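Local coordinates for alpha-glucosidase YIHQ (Escherichia coli, PDB 5AEG), which hydrolyses sulfoquinovosyl diacylglycerides and simple sulfoquinovosides such as sulfoquinovosyl glycerol, releasing sulfoquinovose for sulfoglycolysis, at residues S528-M533 with Y607-D612. Residues are numbered along the deposited sequence; the frame is centred on the assembly and turned at random.
Sequences SAFTPM and YLLGRD
Tyr607 and Leu609 both reach for the backbone carbonyl of Phe530. The Tyr607 OH donates a hydrogen bond of 2.7 Å to Phe530 O. The carbonyl oxygen lies in the plane of the tyrosine ring, at its edge. The hydroxyl itself sits above the carbonyl plane, 44° out of it, and so misses the lone pairs. With chi1 at -174° the Leu609 branch extends away from its own backbone N, toward the turn, and both methyls come near the same oxygen. Leu609 CD1 comes to 3.4 Å from Phe530 O. Leu609 CD2 also meets the edge of the Phe530 ring, 4.0 Å from Phe530 CD1. Thr531 CG2 lies 3.8 Å from Tyr607 OH. The Thr531 hydroxyl faces back into its own turn, where Thr531 OG1 donates to a lone pair of Ser528 O at 2.7 Å. That bond braces the type I turn of Ser528 to Thr531.

The tight part is this cluster of four buried residues around the carbonyl of Phe530. Replacing Tyr607 by alanine would probably leave Phe530 O without its hydroxyl donor and open a gap beside Thr531 CG2. Beyond Leu609 the segments part. Gly610 to Asp612 make no contact with the turn, and Arg611 is partly exposed. Met587 of strand 587-588 and Val615 of strand 613-615 pack against the tyrosine from the neighbouring strands.

The contact lies away from the active site. It is an interdomain packing contact of glycoside hydrolase family 31: strand 607-609 of the C-terminal beta domain presses on the loop leading into strand 534-536 of the TIM barrel.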
loop_
_atom_site.group_PDB
_atom_site.type_symbol
_atom_site.label_atom_id
_atom_site.label_comp_id
_atom_site.label_asym_id
_atom_site.label_seq_id
_atom_site.Cartn_x
_atom_site.Cartn_y
_atom_site.Cartn_z
ATOM N N SER A 528 -11.107 11.626 5.313
ATOM C CA SER A 528 -9.811 11.677 5.892
ATOM C C SER A 528 -9.732 12.069 7.384
ATOM O O SER A 528 -8.816 11.627 8.101
ATOM C CB SER A 528 -8.830 12.540 5.034
ATOM O OG SER A 528 -8.639 11.932 3.754
ATOM N N ALA A 529 -10.693 12.826 7.856
ATOM C CA ALA A 529 -10.785 13.157 9.280
ATOM C C ALA A 529 -11.054 11.924 10.152
ATOM O O ALA A 529 -10.846 12.000 11.361
ATOM C CB ALA A 529 -11.924 14.162 9.486
ATOM N N PHE A 530 -11.498 10.821 9.536
ATOM C CA PHE A 530 -11.632 9.493 10.176
ATOM C C PHE A 530 -10.610 8.453 9.777
ATOM O O PHE A 530 -10.942 7.290 9.528
ATOM C CB PHE A 530 -13.095 9.044 10.028
ATOM C CG PHE A 530 -14.025 9.939 10.822
ATOM C CD1 PHE A 530 -14.285 9.661 12.165
ATOM C CD2 PHE A 530 -14.576 11.055 10.270
ATOM C CE1 PHE A 530 -15.133 10.438 12.929
ATOM C CE2 PHE A 530 -15.400 11.882 11.037
ATOM C CZ PHE A 530 -15.720 11.544 12.365
ATOM N N THR A 531 -9.375 8.939 9.617
ATOM C CA THR A 531 -8.208 8.120 9.273
ATOM C C THR A 531 -7.071 8.633 10.147
ATOM O O THR A 531 -7.226 9.661 10.826
ATOM C CB THR A 531 -7.814 8.177 7.769
ATOM O OG1 THR A 531 -7.278 9.463 7.487
ATOM C CG2 THR A 531 -8.942 7.869 6.904
ATOM N N PRO A 532 -5.904 7.937 10.174
ATOM C CA PRO A 532 -4.902 8.465 11.049
ATOM C C PRO A 532 -4.055 9.680 10.580
ATOM O O PRO A 532 -3.145 10.149 11.332
ATOM C CB PRO A 532 -3.971 7.261 11.336
ATOM C CG PRO A 532 -4.164 6.359 10.228
ATOM C CD PRO A 532 -5.637 6.535 9.783
ATOM N N MET A 533 -4.306 10.208 9.390
ATOM C CA MET A 533 -3.487 11.346 8.923
ATOM C C MET A 533 -4.306 12.131 7.911
ATOM O O MET A 533 -4.904 11.526 7.037
ATOM C CB MET A 533 -2.160 10.836 8.330
ATOM C CG MET A 533 -1.270 11.945 7.809
ATOM S SD MET A 533 0.329 11.278 7.419
ATOM C CE MET A 533 1.014 12.684 6.523
ATOM N N TYR A 607 -15.530 0.520 7.245
ATOM C CA TYR A 607 -14.505 0.117 8.115
ATOM C C TYR A 607 -14.764 0.540 9.513
ATOM O O TYR A 607 -15.622 1.372 9.756
ATOM C CB TYR A 607 -13.087 0.604 7.692
ATOM C CG TYR A 607 -12.918 2.090 7.648
ATOM C CD1 TYR A 607 -13.378 2.854 6.527
ATOM C CD2 TYR A 607 -12.296 2.774 8.668
ATOM C CE1 TYR A 607 -13.218 4.247 6.476
ATOM C CE2 TYR A 607 -12.151 4.178 8.626
ATOM C CZ TYR A 607 -12.600 4.902 7.520
ATOM O OH TYR A 607 -12.381 6.266 7.528
ATOM N N LEU A 608 -14.024 -0.077 10.425
ATOM C CA LEU A 608 -13.968 0.384 11.817
ATOM C C LEU A 608 -12.662 1.199 12.021
ATOM O O LEU A 608 -11.575 0.797 11.582
ATOM C CB LEU A 608 -13.990 -0.797 12.766
ATOM C CG LEU A 608 -15.215 -1.674 12.769
ATOM C CD1 LEU A 608 -14.987 -2.992 13.565
ATOM C CD2 LEU A 608 -16.456 -0.967 13.213
ATOM N N LEU A 609 -12.784 2.341 12.648
ATOM C CA LEU A 609 -11.648 3.173 13.089
ATOM C C LEU A 609 -11.437 2.832 14.538
ATOM O O LEU A 609 -12.232 3.218 15.376
ATOM C CB LEU A 609 -11.928 4.653 12.900
ATOM C CG LEU A 609 -10.827 5.682 13.171
ATOM C CD1 LEU A 609 -9.639 5.531 12.178
ATOM C CD2 LEU A 609 -11.371 7.100 13.100
ATOM N N GLY A 610 -10.326 2.159 14.820
ATOM C CA GLY A 610 -10.140 1.481 16.124
ATOM C C GLY A 610 -11.305 0.496 16.320
ATOM O O GLY A 610 -11.922 0.030 15.364
ATOM N N ARG A 611 -11.575 0.167 17.587
ATOM C CA ARG A 611 -12.676 -0.728 17.938
ATOM C C ARG A 611 -14.095 -0.148 17.858
ATOM O O ARG A 611 -15.045 -0.887 17.533
ATOM C CB ARG A 611 -12.424 -1.241 19.372
ATOM C CG ARG A 611 -13.438 -2.208 19.957
ATOM C CD ARG A 611 -13.546 -3.519 19.266
ATOM N NE ARG A 611 -14.709 -4.362 19.740
ATOM C CZ ARG A 611 -15.937 -4.337 19.196
ATOM N NH1 ARG A 611 -16.274 -3.506 18.121
ATOM N NH2 ARG A 611 -16.851 -5.142 19.705
ATOM N N ASP A 612 -14.254 1.156 18.136
ATOM C CA ASP A 612 -15.563 1.687 18.576
ATOM C C ASP A 612 -16.226 2.649 17.597
ATOM O O ASP A 612 -17.329 3.134 17.862
ATOM C CB ASP A 612 -15.345 2.380 19.936
ATOM C CG ASP A 612 -15.024 1.399 21.084
ATOM O OD1 ASP A 612 -15.405 0.270 20.941
ATOM O OD2 ASP A 612 -14.352 1.772 22.054
#